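Local structure of transcriptional regulator KdgR (Pseudomonas aeruginosa, 5Y6I) at residues A200-A214 / V226-E240. The protein probably binds DNA as a transcription factor of the IclR family, pairing a helix-turn-helix domain with a GAF-related C-terminal domain. Numbering follows the deposited sequence.
Sequences AIHGLLMPGVEALSA and VLTVVGPASIFQAEE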
loop_
_atom_site.group_PDB
_atom_site.type_symbol
_atom_site.label_atom_id
_atom_site.label_comp_id
_atom_site.label_asym_id
_atom_site.label_seq_id
_atom_site.Cartn_x
_atom_site.Cartn_y
_atom_site.Cartn_z
ATOM N N ALA A 200 -14.716 -12.187 -19.768
ATOM C CA ALA A 200 -14.554 -13.412 -20.536
ATOM C C ALA A 200 -14.199 -13.092 -21.986
ATOM O O ALA A 200 -14.635 -12.078 -22.538
ATOM C CB ALA A 200 -15.837 -14.246 -20.502
ATOM N N ILE A 201 -13.392 -13.962 -22.599
ATOM C CA ILE A 201 -13.064 -13.867 -24.020
ATOM C C ILE A 201 -13.144 -15.253 -24.645
ATOM O O ILE A 201 -12.675 -16.245 -24.071
ATOM C CB ILE A 201 -11.668 -13.258 -24.290
ATOM C CG1 ILE A 201 -10.548 -14.231 -23.875
ATOM C CG2 ILE A 201 -11.547 -11.887 -23.636
ATOM C CD1 ILE A 201 -9.210 -13.999 -24.568
ATOM N N HIS A 202 -13.724 -15.315 -25.835
ATOM C CA HIS A 202 -13.896 -16.561 -26.570
ATOM C C HIS A 202 -12.909 -16.530 -27.738
ATOM O O HIS A 202 -13.233 -16.072 -28.834
ATOM C CB HIS A 202 -15.351 -16.710 -27.020
ATOM C CG HIS A 202 -16.342 -16.354 -25.952
ATOM N ND1 HIS A 202 -16.151 -16.676 -24.625
ATOM C CD2 HIS A 202 -17.506 -15.661 -26.006
ATOM C CE1 HIS A 202 -17.166 -16.222 -23.912
ATOM N NE2 HIS A 202 -18.000 -15.596 -24.724
ATOM N N GLY A 203 -11.684 -16.993 -27.485
ATOM C CA GLY A 203 -10.700 -17.124 -28.541
ATOM C C GLY A 203 -10.108 -15.839 -29.069
ATOM O O GLY A 203 -9.336 -15.889 -30.031
ATOM N N LEU A 204 -10.436 -14.693 -28.462
ATOM C CA LEU A 204 -9.935 -13.404 -28.933
ATOM C C LEU A 204 -8.415 -13.411 -29.123
ATOM O O LEU A 204 -7.908 -12.915 -30.134
ATOM C CB LEU A 204 -10.372 -12.300 -27.959
ATOM C CG LEU A 204 -11.882 -11.991 -27.947
ATOM C CD1 LEU A 204 -12.239 -10.937 -26.932
ATOM C CD2 LEU A 204 -12.345 -11.546 -29.309
ATOM N N LEU A 205 -7.672 -13.985 -28.178
ATOM C CA LEU A 205 -6.226 -14.085 -28.361
ATOM C C LEU A 205 -5.852 -15.238 -29.287
ATOM O O LEU A 205 -4.910 -15.117 -30.078
ATOM C CB LEU A 205 -5.534 -14.242 -27.005
ATOM C CG LEU A 205 -4.039 -14.597 -26.938
ATOM C CD1 LEU A 205 -3.153 -13.844 -27.917
ATOM C CD2 LEU A 205 -3.538 -14.396 -25.539
ATOM N N MET A 206 -6.565 -16.361 -29.193
ATOM C CA MET A 206 -6.366 -17.488 -30.102
ATOM C C MET A 206 -7.629 -18.334 -30.167
ATOM O O MET A 206 -8.030 -18.937 -29.162
ATOM C CB MET A 206 -5.179 -18.343 -29.671
ATOM C CG MET A 206 -5.180 -19.726 -30.258
ATOM S SD MET A 206 -3.551 -20.445 -30.075
ATOM C CE MET A 206 -2.501 -19.035 -30.402
ATOM N N PRO A 207 -8.268 -18.415 -31.332
ATOM C CA PRO A 207 -9.622 -18.976 -31.391
ATOM C C PRO A 207 -9.611 -20.426 -30.955
ATOM O O PRO A 207 -8.655 -21.164 -31.198
ATOM C CB PRO A 207 -10.016 -18.818 -32.862
ATOM C CG PRO A 207 -8.893 -18.003 -33.503
ATOM C CD PRO A 207 -7.693 -18.206 -32.670
ATOM N N GLY A 208 -10.660 -20.816 -30.256
ATOM C CA GLY A 208 -10.649 -22.112 -29.624
ATOM C C GLY A 208 -10.058 -22.143 -28.233
ATOM O O GLY A 208 -10.096 -23.199 -27.597
ATOM N N VAL A 209 -9.498 -21.046 -27.722
ATOM C CA VAL A 209 -9.117 -21.001 -26.311
ATOM C C VAL A 209 -9.909 -19.892 -25.645
ATOM O O VAL A 209 -9.948 -18.756 -26.134
ATOM C CB VAL A 209 -7.595 -20.847 -26.081
ATOM C CG1 VAL A 209 -6.818 -21.799 -26.917
ATOM C CG2 VAL A 209 -7.096 -19.481 -26.254
ATOM N N GLU A 210 -10.594 -20.244 -24.568
ATOM C CA GLU A 210 -11.431 -19.316 -23.830
ATOM C C GLU A 210 -10.762 -18.974 -22.504
ATOM O O GLU A 210 -10.271 -19.865 -21.799
ATOM C CB GLU A 210 -12.825 -19.906 -23.612
ATOM C CG GLU A 210 -13.775 -19.729 -24.796
ATOM C CD GLU A 210 -13.298 -20.408 -26.063
ATOM O OE1 GLU A 210 -12.446 -21.313 -25.959
ATOM O OE2 GLU A 210 -13.779 -20.048 -27.166
ATOM N N ALA A 211 -10.729 -17.686 -22.177
ATOM C CA ALA A 211 -10.131 -17.216 -20.941
ATOM C C ALA A 211 -11.170 -16.493 -20.098
ATOM O O ALA A 211 -12.268 -16.163 -20.549
ATOM C CB ALA A 211 -8.931 -16.299 -21.211
ATOM N N LEU A 212 -10.801 -16.269 -18.844
ATOM C CA LEU A 212 -11.633 -15.559 -17.890
ATOM C C LEU A 212 -10.677 -14.842 -16.958
ATOM O O LEU A 212 -9.651 -15.410 -16.576
ATOM C CB LEU A 212 -12.537 -16.515 -17.120
ATOM C CG LEU A 212 -13.727 -15.942 -16.363
ATOM C CD1 LEU A 212 -14.840 -15.618 -17.345
ATOM C CD2 LEU A 212 -14.206 -16.919 -15.294
ATOM N N SER A 213 -11.001 -13.594 -16.616
ATOM C CA SER A 213 -10.062 -12.714 -15.936
ATOM C C SER A 213 -10.772 -11.826 -14.932
ATOM O O SER A 213 -11.825 -11.254 -15.234
ATOM C CB SER A 213 -9.335 -11.820 -16.930
ATOM O OG SER A 213 -8.701 -12.592 -17.918
ATOM N N ALA A 214 -10.146 -11.663 -13.766
ATOM C CA ALA A 214 -10.597 -10.778 -12.709
ATOM C C ALA A 214 -9.393 -10.081 -12.097
ATOM O O ALA A 214 -8.278 -10.620 -12.117
ATOM C CB ALA A 214 -11.352 -11.535 -11.610
ATOM N N VAL A 226 -3.792 -9.408 -12.155
ATOM C CA VAL A 226 -4.985 -9.986 -12.753
ATOM C C VAL A 226 -4.829 -11.495 -12.691
ATOM O O VAL A 226 -3.745 -12.026 -12.962
ATOM C CB VAL A 226 -5.195 -9.516 -14.203
ATOM C CG1 VAL A 226 -6.495 -10.117 -14.794
ATOM C CG2 VAL A 226 -5.245 -8.007 -14.249
ATOM N N LEU A 227 -5.896 -12.179 -12.292
ATOM C CA LEU A 227 -5.902 -13.626 -12.176
ATOM C C LEU A 227 -6.903 -14.161 -13.186
ATOM O O LEU A 227 -7.964 -13.565 -13.396
ATOM C CB LEU A 227 -6.259 -14.070 -10.750
ATOM C CG LEU A 227 -5.716 -15.434 -10.318
ATOM C CD1 LEU A 227 -5.657 -15.495 -8.793
ATOM C CD2 LEU A 227 -6.541 -16.593 -10.867
ATOM N N THR A 228 -6.571 -15.291 -13.799
ATOM C CA THR A 228 -7.126 -15.620 -15.099
ATOM C C THR A 228 -7.177 -17.125 -15.296
ATOM O O THR A 228 -6.185 -17.815 -15.041
ATOM C CB THR A 228 -6.250 -15.009 -16.172
ATOM O OG1 THR A 228 -4.909 -15.146 -15.712
ATOM C CG2 THR A 228 -6.507 -13.560 -16.343
ATOM N N VAL A 229 -8.311 -17.616 -15.794
ATOM C CA VAL A 229 -8.516 -19.030 -16.077
ATOM C C VAL A 229 -8.606 -19.211 -17.586
ATOM O O VAL A 229 -9.139 -18.355 -18.302
ATOM C CB VAL A 229 -9.789 -19.551 -15.381
ATOM C CG1 VAL A 229 -10.085 -21.006 -15.786
ATOM C CG2 VAL A 229 -9.657 -19.417 -13.862
ATOM N N VAL A 230 -8.097 -20.336 -18.084
ATOM C CA VAL A 230 -7.959 -20.471 -19.525
ATOM C C VAL A 230 -8.019 -21.944 -19.916
ATOM O O VAL A 230 -7.637 -22.827 -19.141
ATOM C CB VAL A 230 -6.657 -19.764 -19.978
ATOM C CG1 VAL A 230 -5.458 -20.392 -19.313
ATOM C CG2 VAL A 230 -6.526 -19.733 -21.495
ATOM N N GLY A 231 -8.540 -22.203 -21.127
ATOM C CA GLY A 231 -8.805 -23.539 -21.601
ATOM C C GLY A 231 -9.685 -23.558 -22.837
ATOM O O GLY A 231 -10.582 -22.736 -23.001
ATOM N N PRO A 232 -9.461 -24.527 -23.726
ATOM C CA PRO A 232 -10.242 -24.585 -24.972
ATOM C C PRO A 232 -11.739 -24.790 -24.741
ATOM O O PRO A 232 -12.173 -25.295 -23.705
ATOM C CB PRO A 232 -9.631 -25.787 -25.717
ATOM C CG PRO A 232 -8.275 -25.958 -25.135
ATOM C CD PRO A 232 -8.438 -25.583 -23.676
ATOM N N ALA A 233 -12.519 -24.443 -25.780
ATOM C CA ALA A 233 -13.974 -24.278 -25.670
ATOM C C ALA A 233 -14.687 -25.541 -25.200
ATOM O O ALA A 233 -15.673 -25.451 -24.455
ATOM C CB ALA A 233 -14.554 -23.834 -27.019
ATOM N N SER A 234 -14.229 -26.710 -25.662
ATOM C CA SER A 234 -14.754 -28.022 -25.294
ATOM C C SER A 234 -14.949 -28.193 -23.791
ATOM O O SER A 234 -16.093 -28.214 -23.324
ATOM C CB SER A 234 -13.861 -29.131 -25.879
ATOM O OG SER A 234 -12.467 -28.892 -25.747
ATOM N N ILE A 235 -13.869 -28.307 -23.018
ATOM C CA ILE A 235 -14.065 -28.574 -21.595
ATOM C C ILE A 235 -14.523 -27.319 -20.859
ATOM O O ILE A 235 -15.416 -27.390 -20.010
ATOM C CB ILE A 235 -12.797 -29.171 -20.952
ATOM C CG1 ILE A 235 -13.127 -29.774 -19.580
ATOM C CG2 ILE A 235 -11.682 -28.128 -20.819
ATOM C CD1 ILE A 235 -13.897 -31.085 -19.641
ATOM N N PHE A 236 -13.943 -26.159 -21.178
ATOM C CA PHE A 236 -14.114 -24.941 -20.391
ATOM C C PHE A 236 -15.069 -23.986 -21.095
ATOM O O PHE A 236 -14.764 -23.478 -22.182
ATOM C CB PHE A 236 -12.772 -24.250 -20.140
ATOM C CG PHE A 236 -12.875 -22.993 -19.289
ATOM C CD1 PHE A 236 -12.006 -21.931 -19.494
ATOM C CD2 PHE A 236 -13.834 -22.875 -18.288
ATOM C CE1 PHE A 236 -12.093 -20.771 -18.730
ATOM C CE2 PHE A 236 -13.922 -21.719 -17.525
ATOM C CZ PHE A 236 -13.050 -20.667 -17.747
ATOM N N GLN A 237 -16.209 -23.727 -20.459
ATOM C CA GLN A 237 -17.141 -22.690 -20.881
ATOM C C GLN A 237 -16.787 -21.426 -20.109
ATOM O O GLN A 237 -16.980 -21.366 -18.892
ATOM C CB GLN A 237 -18.582 -23.114 -20.610
ATOM C CG GLN A 237 -19.554 -22.799 -21.734
ATOM C CD GLN A 237 -19.318 -23.667 -22.946
ATOM O OE1 GLN A 237 -19.598 -24.869 -22.928
ATOM N NE2 GLN A 237 -18.810 -23.067 -24.015
ATOM N N ALA A 238 -16.251 -20.427 -20.809
ATOM C CA ALA A 238 -15.826 -19.182 -20.167
ATOM C C ALA A 238 -16.981 -18.183 -20.156
ATOM O O ALA A 238 -16.979 -17.165 -20.850
ATOM C CB ALA A 238 -14.603 -18.607 -20.867
ATOM N N GLU A 239 -17.985 -18.495 -19.342
ATOM C CA GLU A 239 -19.165 -17.655 -19.207
ATOM C C GLU A 239 -19.046 -16.796 -17.955
ATOM O O GLU A 239 -18.725 -17.305 -16.876
ATOM C CB GLU A 239 -20.438 -18.501 -19.174
ATOM C CG GLU A 239 -21.057 -18.656 -20.552
ATOM C CD GLU A 239 -22.328 -19.474 -20.546
ATOM O OE1 GLU A 239 -22.311 -20.614 -21.062
ATOM O OE2 GLU A 239 -23.347 -18.971 -20.031
ATOM N N GLU A 240 -19.311 -15.494 -18.109
ATOM C CA GLU A 240 -19.110 -14.516 -17.042
ATOM C C GLU A 240 -19.947 -14.801 -15.801
ATOM O O GLU A 240 -19.737 -14.144 -14.775
ATOM C CB GLU A 240 -19.412 -13.096 -17.557
ATOM C CG GLU A 240 -18.389 -12.562 -18.563
ATOM C CD GLU A 240 -18.701 -11.163 -19.076
ATOM O OE1 GLU A 240 -17.893 -10.628 -19.869
ATOM O OE2 GLU A 240 -19.751 -10.597 -18.702
#
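Glu-210, Leu-212 and Ala-214 pair with Gly-231, Val-229 and Leu-227 as the hydrogen-bonded positions of an antiparallel hairpin, whose strand segments 209-214 and 226-232 run at 164° with axes 4.3 Å apart. Six backbone bonds join these pairs. The two between Ala-214 and Leu-227 are the straightest, whereas that from Leu-212 N to Val-229 O is more bent (134° at the hydrogen). Beyond the paired strands, Ala-233 N makes a longer bond to Gly-208 O, 3.3 Å.

Carbon-atom contacts come from the chain after the strand, which folds back over the face bearing Glu-210 and Leu-212. Ala-238, the middle residue of an inverse gamma turn, brings its CB to 3.5 Å from Glu-210 CB. Its CA sits above the outer part of one face of the Phe-236 ring, while Leu-212 CB meets that ring's edge at CZ, 4.2 Å away. The ring also turns its edge to the strand at CD1, 3.5 Å from Glu-210 O. A bend at chi2 (62°) brings Glu-210 OE1 against Ala-233 CB, 3.5 Å away.

Further side-chain contacts carry this cover to strand 199-202. The carbonyl oxygen of Ala-238 approaches the His-202 ring edge, 3.2 Å from CE1, and Glu-240 CG packs on Ala-200 CB (3.6 Å), its carboxylate salt-bridged to Arg-196.

In the five-stranded sheet of the IclR C-terminal domain, the hairpin lies between strands 111-118 and 199-202. Helices 93-108 and 244-258 pack on the Leu-212, Leu-227 and Val-229 face; helix 150-158 meets the Ala-211 and Thr-228 face, where the hydroxyls of Ser-150 and Ser-213 are hydrogen-bonded.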